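PDB 6N1B: carbohydrate-binding protein from Flavonifractor plautii, which acts as an N-acetylgalactosamine deacetylase, probably removing the acetyl group from the N-acetylgalactosamine of the blood group A antigen. Local coordinates for residues K31-P39 with A369-I377; Y156-Y167 with E182-I193. All coordinates share one frame; numbering follows the deposited sequence.

The two contacts illustrate how the connecting loops of an all-beta enzyme are fixed to its sheets. The successive four-stranded antiparallel sheets are consistent with a beta-propeller. In interaction 1, the loop after strand 30-31 meets the turn of the small hairpin 367-378; in interaction 2, the two arms of the excursion between strands 148-155 and 193-198 pair with each other. Their centres are about 34 Å apart and their nearest atoms about 12 Å, so they do not touch, although interaction 2 is nested within the chain loop closed by interaction 1. Neither supplies a residue to the glycan pocket or calcium sites; the Trp161 side chain lies about 12 Å from a calcium ion.

Interaction 1 (K31-P39 with A369-I377); sequences KAPGYQDFP and ADSSGNLTI
The aromatic ring of Tyr35 lies under the backbone of Ser371, whose CA sits above the middle of one face, 3.6 Å from the ring centroid, in a CH-pi contact. With CG held between the backbone N and the carbonyl carbon (chi1 58°), the ring is brought under the turn. Its hydroxyl continues beyond Ser371 and donates to Ala369 O, 2.8 Å from OH and close to the ring plane. Outside the two segments, Trp329 meets the Tyr35 ring edge-to-face.

The backbone is gripped as well: Tyr35 N donates to Ser371 O at 3.1 Å, and Gly34 CA comes within 3.3 Å of that same oxygen in a CA-H...O contact. Gly34 has a positive phi and no side chain, and the room a CB would need is taken by Ser371 O.

A second polar attachment lies at Asp37. Ser371 OG donates to Asp37 OD2 at 2.6 Å, approaching on the syn side but 24° out of the carboxylate plane. The other oxygen, OD1, receives a hydrogen bond from water 1, which in turn accepts from Ser371 N, so one carboxylate reaches this serine twice, directly at its hydroxyl and through the water at its N-H.

Residues 370-373 form a type I beta turn, the tip of the hairpin made by strands 367-369 and 375-378. Asp370 braces it from within, with OD1 accepting from Asn374 N at 2.9 Å and OD2 from Thr376 OG1 at 2.7 Å. The contact thus joins a surface hairpin to the chain leaving strand 30-31, an outermost strand of its sheet. With three direct hydrogen bonds, one water bridge and one ring face over a modest 291 Å², the position of the turn probably depends mainly on directional polar bonds.

Interaction 2 (Y156-Y167 with E182-I193); sequences YDGVHWGVPVTY and ERQVADGEDDFI
Val163 and Ala186 form an antiparallel hydrogen-bonded pair: Val163 N donates to Ala186 O at 2.9 Å, and Ala186 N returns the bond to Val163 O. Two residues on, past the non-hydrogen-bonded pair of Pro164 and Val185, Val165 N donates to Gln184 O at 3.1 Å. Ala186 O is also approached by Gly162 CA.

Arg183 wraps around Tyr156. Its CA lies over one ring face, offset toward the rim, while a bend at chi3 (51°) folds the guanidinium back so that one of its faces meets Tyr156 CD1; the two flat groups stand 65° apart. The strong partners of this cation are backbone carbonyls, with NH1 giving to Tyr129 O and NH2 to Asp130 O. Its bond from NH2 to Tyr156 O is weak, whereas NE donates to water 3.

The Ser-Tyr-Asp-Gly-Val-His-Trp sequence beginning at Ser155 recalls an Asp box, though with one residue fewer between Asp and Gly, and similar sequences recur along the chain after sheet strands. Here it leaves strand 148-155, and the excursion returns through Ile193 into strand 193-198, an outermost strand of its sheet. Within the turn, Asp157 OD1 accepts from both Val159 N and His160 N, the latter at 2.8 Å, and OD2 takes His160 ND1 at 2.7 Å through its syn lone pair. The imidazole edge bearing CD2 then faces Asp187 OD2. That oxygen is satisfied by water 4, which accepts from Trp161 N.

Apolar packing accompanies these bonds: Val185 CG1 touches Tyr156 CD2, and Ile193 CD1 stands over the centre of the Tyr167 ring at 3.7 Å. Water 2 donates to both Thr166 OG1 and Glu182 O, and is also hydrogen-bonded to Tyr156 OH (2.6 Å). The two hydroxyls have further partners in Ser175 O and Trp174 NE1 respectively.

Interaction 1 (K31-P39 with A369-I377)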
loop_
_atom_site.group_PDB
_atom_site.type_symbol
_atom_site.label_atom_id
_atom_site.label_comp_id
_atom_site.label_asym_id
_atom_site.label_seq_id
_atom_site.Cartn_x
_atom_site.Cartn_y
_atom_site.Cartn_z
ATOM N N LYS A 31 -10.035 6.409 -14.624
ATOM C CA LYS A 31 -8.601 6.769 -14.432
ATOM C C LYS A 31 -8.392 8.228 -14.817
ATOM O O LYS A 31 -8.886 8.709 -15.840
ATOM C CB LYS A 31 -7.774 5.873 -15.353
ATOM C CG LYS A 31 -7.779 4.407 -14.973
ATOM C CD LYS A 31 -7.075 3.575 -16.089
ATOM C CE LYS A 31 -6.916 2.142 -15.757
ATOM N NZ LYS A 31 -6.147 1.416 -16.793
ATOM N N ALA A 32 -7.646 8.902 -13.943
ATOM C CA ALA A 32 -7.226 10.258 -14.249
ATOM C C ALA A 32 -6.149 10.185 -15.313
ATOM O O ALA A 32 -5.318 9.317 -15.312
ATOM C CB ALA A 32 -6.686 10.984 -13.032
ATOM N N PRO A 33 -6.118 11.160 -16.255
ATOM C CA PRO A 33 -5.030 11.187 -17.245
ATOM C C PRO A 33 -3.652 11.315 -16.599
ATOM O O PRO A 33 -3.557 11.957 -15.533
ATOM C CB PRO A 33 -5.346 12.465 -18.054
ATOM C CG PRO A 33 -6.663 12.927 -17.675
ATOM C CD PRO A 33 -7.080 12.277 -16.369
ATOM N N GLY A 34 -2.666 10.727 -17.239
ATOM C CA GLY A 34 -1.285 10.832 -16.725
ATOM C C GLY A 34 -1.155 10.073 -15.374
ATOM O O GLY A 34 -1.869 9.066 -15.185
ATOM N N TYR A 35 -0.266 10.564 -14.550
ATOM C CA TYR A 35 -0.032 9.953 -13.263
ATOM C C TYR A 35 0.401 11.012 -12.273
ATOM O O TYR A 35 0.306 12.213 -12.632
ATOM C CB TYR A 35 0.849 8.705 -13.346
ATOM C CG TYR A 35 2.195 8.994 -13.962
ATOM C CD1 TYR A 35 3.217 9.666 -13.266
ATOM C CD2 TYR A 35 2.469 8.617 -15.281
ATOM C CE1 TYR A 35 4.482 9.912 -13.874
ATOM C CE2 TYR A 35 3.728 8.902 -15.881
ATOM C CZ TYR A 35 4.725 9.519 -15.174
ATOM O OH TYR A 35 5.940 9.811 -15.727
ATOM N N GLN A 36 0.770 10.649 -11.026
ATOM C CA GLN A 36 1.101 11.651 -10.025
ATOM C C GLN A 36 2.561 11.630 -9.815
ATOM O O GLN A 36 3.254 10.618 -9.864
ATOM C CB GLN A 36 0.329 11.401 -8.714
ATOM C CG GLN A 36 -1.147 11.667 -8.886
ATOM C CD GLN A 36 -1.950 11.601 -7.619
ATOM O OE1 GLN A 36 -1.467 11.198 -6.573
ATOM N NE2 GLN A 36 -3.246 11.936 -7.731
ATOM N N ASP A 37 3.147 12.835 -9.576
ATOM C CA ASP A 37 4.598 12.935 -9.355
ATOM C C ASP A 37 4.976 12.639 -7.925
ATOM O O ASP A 37 4.674 13.384 -7.036
ATOM C CB ASP A 37 5.115 14.294 -9.794
ATOM C CG ASP A 37 5.053 14.435 -11.248
ATOM O OD1 ASP A 37 5.599 13.615 -12.049
ATOM O OD2 ASP A 37 4.392 15.395 -11.675
ATOM N N PHE A 38 5.662 11.569 -7.694
ATOM C CA PHE A 38 6.268 11.237 -6.428
ATOM C C PHE A 38 7.785 11.288 -6.565
ATOM O O PHE A 38 8.296 10.710 -7.539
ATOM C CB PHE A 38 5.868 9.857 -5.923
ATOM C CG PHE A 38 4.437 9.695 -5.446
ATOM C CD1 PHE A 38 3.296 9.731 -6.252
ATOM C CD2 PHE A 38 4.216 9.551 -4.079
ATOM C CE1 PHE A 38 2.019 9.612 -5.726
ATOM C CE2 PHE A 38 2.955 9.443 -3.583
ATOM C CZ PHE A 38 1.887 9.485 -4.392
ATOM N N PRO A 39 8.496 11.914 -5.660
ATOM C CA PRO A 39 9.950 11.984 -5.759
ATOM C C PRO A 39 10.580 10.690 -5.306
ATOM O O PRO A 39 10.144 10.071 -4.329
ATOM C CB PRO A 39 10.271 13.169 -4.895
ATOM C CG PRO A 39 9.235 13.126 -3.839
ATOM C CD PRO A 39 7.987 12.634 -4.483
ATOM N N ALA A 369 5.664 8.316 -21.099
ATOM C CA ALA A 369 4.916 9.531 -20.668
ATOM C C ALA A 369 5.413 10.108 -19.379
ATOM O O ALA A 369 5.800 9.377 -18.449
ATOM C CB ALA A 369 3.452 9.195 -20.491
ATOM N N ASP A 370 5.373 11.441 -19.252
ATOM C CA ASP A 370 5.458 12.160 -18.023
ATOM C C ASP A 370 4.133 12.178 -17.284
ATOM O O ASP A 370 3.150 11.656 -17.806
ATOM C CB ASP A 370 6.140 13.502 -18.250
ATOM C CG ASP A 370 5.277 14.529 -19.019
ATOM O OD1 ASP A 370 4.055 14.401 -19.056
ATOM O OD2 ASP A 370 6.007 15.386 -19.642
ATOM N N SER A 371 4.088 12.847 -16.124
ATOM C CA SER A 371 2.901 12.798 -15.324
ATOM C C SER A 371 1.719 13.557 -15.956
ATOM O O SER A 371 0.547 13.341 -15.607
ATOM C CB SER A 371 3.110 13.362 -13.959
ATOM O OG SER A 371 3.537 14.746 -14.010
ATOM N N SER A 372 2.043 14.439 -16.929
ATOM C CA SER A 372 1.036 15.155 -17.669
ATOM C C SER A 372 0.517 14.420 -18.905
ATOM O O SER A 372 -0.298 14.980 -19.641
ATOM C CB SER A 372 1.594 16.513 -18.148
ATOM O OG SER A 372 1.836 17.345 -17.016
ATOM N N GLY A 373 1.066 13.230 -19.144
ATOM C CA GLY A 373 0.765 12.476 -20.268
ATOM C C GLY A 373 1.467 12.894 -21.565
ATOM O O GLY A 373 1.107 12.434 -22.659
ATOM N N ASN A 374 2.591 13.612 -21.426
ATOM C CA ASN A 374 3.352 14.007 -22.612
ATOM C C ASN A 374 4.563 13.121 -22.766
ATOM O O ASN A 374 5.178 12.638 -21.773
ATOM C CB ASN A 374 3.791 15.478 -22.438
ATOM C CG ASN A 374 2.611 16.446 -22.272
ATOM O OD1 ASN A 374 1.540 16.219 -22.785
ATOM N ND2 ASN A 374 2.795 17.460 -21.446
ATOM N N LEU A 375 4.962 12.884 -24.018
ATOM C CA LEU A 375 5.983 11.966 -24.338
ATOM C C LEU A 375 7.369 12.526 -24.198
ATOM O O LEU A 375 8.019 12.907 -25.234
ATOM C CB LEU A 375 5.698 11.328 -25.697
ATOM C CG LEU A 375 6.439 10.104 -26.035
ATOM C CD1 LEU A 375 5.856 8.894 -25.230
ATOM C CD2 LEU A 375 6.373 9.922 -27.530
ATOM N N THR A 376 7.878 12.754 -22.950
ATOM C CA THR A 376 9.070 13.545 -22.657
ATOM C C THR A 376 10.141 12.800 -21.881
ATOM O O THR A 376 11.231 13.299 -21.668
ATOM C CB THR A 376 8.754 14.788 -21.872
ATOM O OG1 THR A 376 8.322 14.434 -20.543
ATOM C CG2 THR A 376 7.769 15.699 -22.533
ATOM N N ILE A 377 9.879 11.533 -21.490
ATOM C CA ILE A 377 10.798 10.794 -20.679
ATOM C C ILE A 377 11.441 9.735 -21.533
ATOM O O ILE A 377 10.762 8.895 -22.133
ATOM C CB ILE A 377 10.053 10.179 -19.443
ATOM C CG1 ILE A 377 9.268 11.147 -18.325
ATOM C CG2 ILE A 377 11.068 9.215 -18.669
ATOM C CD1 ILE A 377 10.073 12.214 -17.980
HETATM O O HOH W 1 6.494 13.667 -14.739
#

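Interaction 2 (Y156-Y167 with E182-I193)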
loop_
_atom_site.group_PDB
_atom_site.type_symbol
_atom_site.label_atom_id
_atom_site.label_comp_id
_atom_site.label_asym_id
_atom_site.label_seq_id
_atom_site.Cartn_x
_atom_site.Cartn_y
_atom_site.Cartn_z
ATOM N N TYR A 156 5.456 11.980 15.162
ATOM C CA TYR A 156 4.622 13.001 15.708
ATOM C C TYR A 156 4.512 14.292 14.859
ATOM O O TYR A 156 3.472 15.001 14.947
ATOM C CB TYR A 156 5.035 13.357 17.117
ATOM C CG TYR A 156 5.027 12.260 18.118
ATOM C CD1 TYR A 156 3.781 11.769 18.599
ATOM C CD2 TYR A 156 6.137 11.686 18.644
ATOM C CE1 TYR A 156 3.749 10.816 19.623
ATOM C CE2 TYR A 156 6.127 10.723 19.679
ATOM C CZ TYR A 156 4.901 10.302 20.176
ATOM O OH TYR A 156 4.837 9.381 21.188
ATOM N N ASP A 157 5.613 14.607 14.193
ATOM C CA ASP A 157 5.765 15.902 13.537
ATOM C C ASP A 157 5.783 15.840 12.036
ATOM O O ASP A 157 5.795 16.873 11.380
ATOM C CB ASP A 157 7.047 16.660 14.046
ATOM C CG ASP A 157 8.338 15.983 13.665
ATOM O OD1 ASP A 157 8.342 14.955 12.970
ATOM O OD2 ASP A 157 9.388 16.508 14.125
ATOM N N GLY A 158 5.722 14.648 11.459
ATOM C CA GLY A 158 5.694 14.443 9.992
ATOM C C GLY A 158 7.058 14.468 9.325
ATOM O O GLY A 158 7.204 14.154 8.139
ATOM N N VAL A 159 8.072 14.873 10.119
ATOM C CA VAL A 159 9.426 15.078 9.642
ATOM C C VAL A 159 10.403 13.987 10.087
ATOM O O VAL A 159 11.256 13.481 9.337
ATOM C CB VAL A 159 9.942 16.534 10.097
ATOM C CG1 VAL A 159 11.391 16.735 9.768
ATOM C CG2 VAL A 159 9.069 17.599 9.530
ATOM N N HIS A 160 10.303 13.617 11.394
ATOM C CA HIS A 160 11.145 12.619 11.998
ATOM C C HIS A 160 10.328 11.335 12.268
ATOM O O HIS A 160 9.273 11.433 12.906
ATOM C CB HIS A 160 11.707 13.182 13.316
ATOM C CG HIS A 160 12.445 14.435 13.109
ATOM N ND1 HIS A 160 11.856 15.646 13.399
ATOM C CD2 HIS A 160 13.665 14.664 12.668
ATOM C CE1 HIS A 160 12.734 16.615 13.153
ATOM N NE2 HIS A 160 13.824 16.054 12.630
ATOM N N TRP A 161 10.851 10.209 11.751
ATOM C CA TRP A 161 10.126 8.961 11.782
ATOM C C TRP A 161 11.012 7.887 12.431
ATOM O O TRP A 161 12.112 7.615 11.921
ATOM C CB TRP A 161 9.856 8.521 10.291
ATOM C CG TRP A 161 8.910 9.502 9.632
ATOM C CD1 TRP A 161 9.209 10.754 9.103
ATOM C CD2 TRP A 161 7.506 9.293 9.405
ATOM N NE1 TRP A 161 8.050 11.330 8.642
ATOM C CE2 TRP A 161 6.964 10.482 8.800
ATOM C CE3 TRP A 161 6.585 8.269 9.729
ATOM C CZ2 TRP A 161 5.597 10.665 8.565
ATOM C CZ3 TRP A 161 5.276 8.444 9.453
ATOM C CH2 TRP A 161 4.753 9.654 8.864
ATOM N N GLY A 162 10.516 7.310 13.538
ATOM C CA GLY A 162 11.358 6.396 14.282
ATOM C C GLY A 162 10.655 5.820 15.500
ATOM O O GLY A 162 9.502 5.404 15.459
ATOM N N VAL A 163 11.416 5.760 16.565
ATOM C CA VAL A 163 10.970 5.124 17.799
ATOM C C VAL A 163 10.630 6.184 18.848
ATOM O O VAL A 163 11.524 6.990 19.199
ATOM C CB VAL A 163 12.087 4.185 18.346
ATOM C CG1 VAL A 163 11.601 3.476 19.634
ATOM C CG2 VAL A 163 12.396 3.137 17.270
ATOM N N PRO A 164 9.388 6.234 19.284
ATOM C CA PRO A 164 9.015 7.290 20.293
ATOM C C PRO A 164 9.937 7.250 21.502
ATOM O O PRO A 164 10.292 6.183 22.029
ATOM C CB PRO A 164 7.575 6.933 20.659
ATOM C CG PRO A 164 7.026 6.269 19.383
ATOM C CD PRO A 164 8.218 5.397 18.925
ATOM N N VAL A 165 10.206 8.423 22.040
ATOM C CA VAL A 165 11.040 8.463 23.224
ATOM C C VAL A 165 10.335 7.967 24.478
ATOM O O VAL A 165 11.054 7.647 25.450
ATOM C CB VAL A 165 11.606 9.894 23.448
ATOM C CG1 VAL A 165 12.485 10.360 22.274
ATOM C CG2 VAL A 165 10.538 10.907 23.755
ATOM N N THR A 166 8.988 7.825 24.433
ATOM C CA THR A 166 8.250 7.218 25.530
ATOM C C THR A 166 7.820 5.780 25.237
ATOM O O THR A 166 6.950 5.212 25.879
ATOM C CB THR A 166 7.019 8.046 25.940
ATOM O OG1 THR A 166 6.102 8.133 24.832
ATOM C CG2 THR A 166 7.407 9.436 26.370
ATOM N N TYR A 167 8.454 5.167 24.190
ATOM C CA TYR A 167 8.349 3.747 23.962
ATOM C C TYR A 167 9.473 3.044 24.711
ATOM O O TYR A 167 10.629 3.454 24.639
ATOM C CB TYR A 167 8.479 3.444 22.484
ATOM C CG TYR A 167 8.586 1.953 22.123
ATOM C CD1 TYR A 167 7.477 1.151 22.095
ATOM C CD2 TYR A 167 9.832 1.412 21.829
ATOM C CE1 TYR A 167 7.574 -0.193 21.777
ATOM C CE2 TYR A 167 9.981 0.078 21.445
ATOM C CZ TYR A 167 8.808 -0.694 21.470
ATOM O OH TYR A 167 8.888 -2.061 21.114
ATOM N N GLU A 182 7.766 15.293 25.030
ATOM C CA GLU A 182 7.738 13.868 24.864
ATOM C C GLU A 182 7.201 13.437 23.515
ATOM O O GLU A 182 7.295 12.235 23.143
ATOM C CB GLU A 182 6.924 13.229 25.974
ATOM C CG GLU A 182 7.699 13.155 27.275
ATOM C CD GLU A 182 6.965 12.399 28.429
ATOM O OE1 GLU A 182 5.783 12.064 28.286
ATOM O OE2 GLU A 182 7.637 12.114 29.432
ATOM N N ARG A 183 6.707 14.364 22.699
ATOM C CA ARG A 183 6.260 14.067 21.315
ATOM C C ARG A 183 7.443 14.185 20.374
ATOM O O ARG A 183 7.484 14.973 19.452
ATOM C CB ARG A 183 5.132 14.955 20.854
ATOM C CG ARG A 183 3.853 14.819 21.619
ATOM C CD ARG A 183 2.696 15.735 21.112
ATOM N NE ARG A 183 2.453 15.657 19.696
ATOM C CZ ARG A 183 1.765 14.712 19.125
ATOM N NH1 ARG A 183 1.174 13.778 19.901
ATOM N NH2 ARG A 183 1.686 14.625 17.837
ATOM N N GLN A 184 8.417 13.312 20.633
ATOM C CA GLN A 184 9.638 13.205 19.828
ATOM C C GLN A 184 9.990 11.737 19.628
ATOM O O GLN A 184 9.497 10.885 20.377
ATOM C CB GLN A 184 10.787 13.942 20.485
ATOM C CG GLN A 184 10.595 15.414 20.725
ATOM C CD GLN A 184 11.889 16.102 21.219
ATOM O OE1 GLN A 184 12.846 16.342 20.452
ATOM N NE2 GLN A 184 11.894 16.458 22.474
ATOM N N VAL A 185 10.785 11.488 18.627
ATOM C CA VAL A 185 11.284 10.147 18.273
ATOM C C VAL A 185 12.776 10.165 18.138
ATOM O O VAL A 185 13.352 11.184 17.773
ATOM C CB VAL A 185 10.604 9.587 16.997
ATOM C CG1 VAL A 185 9.082 9.557 17.100
ATOM C CG2 VAL A 185 11.022 10.304 15.722
ATOM N N ALA A 186 13.390 8.983 18.238
ATOM C CA ALA A 186 14.723 8.727 17.746
ATOM C C ALA A 186 14.540 8.280 16.292
ATOM O O ALA A 186 13.761 7.325 16.057
ATOM C CB ALA A 186 15.358 7.656 18.650
ATOM N N ASP A 187 15.253 8.923 15.370
ATOM C CA ASP A 187 15.057 8.611 14.001
ATOM C C ASP A 187 16.305 8.251 13.181
ATOM O O ASP A 187 16.342 8.528 11.988
ATOM C CB ASP A 187 14.308 9.749 13.255
ATOM C CG ASP A 187 15.185 10.966 12.969
ATOM O OD1 ASP A 187 16.157 11.206 13.743
ATOM O OD2 ASP A 187 14.842 11.744 12.010
ATOM N N GLY A 188 17.271 7.634 13.865
ATOM C CA GLY A 188 18.444 7.136 13.179
ATOM C C GLY A 188 18.189 5.915 12.358
ATOM O O GLY A 188 17.069 5.361 12.281
ATOM N N GLU A 189 19.257 5.470 11.689
ATOM C CA GLU A 189 19.144 4.350 10.825
ATOM C C GLU A 189 18.656 3.126 11.452
ATOM O O GLU A 189 17.988 2.357 10.756
ATOM C CB GLU A 189 20.459 4.043 10.144
ATOM C CG GLU A 189 21.058 5.141 9.332
ATOM C CD GLU A 189 22.266 4.615 8.527
ATOM O OE1 GLU A 189 23.057 3.769 9.109
ATOM O OE2 GLU A 189 22.219 4.972 7.277
ATOM N N ASP A 190 18.941 2.879 12.741
ATOM C CA ASP A 190 18.522 1.667 13.430
ATOM C C ASP A 190 17.273 1.832 14.268
ATOM O O ASP A 190 16.828 0.915 15.009
ATOM C CB ASP A 190 19.646 1.168 14.403
ATOM C CG ASP A 190 20.918 0.796 13.714
ATOM O OD1 ASP A 190 20.840 0.290 12.596
ATOM O OD2 ASP A 190 21.983 1.014 14.330
ATOM N N ASP A 191 16.683 3.014 14.168
ATOM C CA ASP A 191 15.529 3.370 14.998
ATOM C C ASP A 191 14.195 2.983 14.400
ATOM O O ASP A 191 13.400 3.818 13.909
ATOM C CB ASP A 191 15.587 4.818 15.406
ATOM C CG ASP A 191 16.734 5.133 16.337
ATOM O OD1 ASP A 191 17.030 4.316 17.225
ATOM O OD2 ASP A 191 17.307 6.207 16.219
ATOM N N PHE A 192 13.920 1.676 14.419
ATOM C CA PHE A 192 12.634 1.118 14.047
ATOM C C PHE A 192 12.214 0.104 15.075
ATOM O O PHE A 192 13.083 -0.390 15.810
ATOM C CB PHE A 192 12.660 0.543 12.581
ATOM C CG PHE A 192 13.600 -0.603 12.420
ATOM C CD1 PHE A 192 13.236 -1.905 12.841
ATOM C CD2 PHE A 192 14.931 -0.378 12.003
ATOM C CE1 PHE A 192 14.099 -2.926 12.701
ATOM C CE2 PHE A 192 15.803 -1.411 11.945
ATOM C CZ PHE A 192 15.391 -2.677 12.285
ATOM N N ILE A 193 10.966 -0.301 15.031
ATOM C CA ILE A 193 10.404 -1.403 15.811
ATOM C C ILE A 193 10.179 -2.579 14.891
ATOM O O ILE A 193 9.600 -2.402 13.834
ATOM C CB ILE A 193 9.131 -0.934 16.545
ATOM C CG1 ILE A 193 9.392 0.165 17.563
ATOM C CG2 ILE A 193 8.345 -2.104 17.170
ATOM C CD1 ILE A 193 8.198 0.892 18.104
HETATM O O HOH W 2 6.923 9.571 22.768
HETATM O O HOH W 3 3.934 17.191 17.582
HETATM O O HOH W 4 13.190 10.626 10.157
#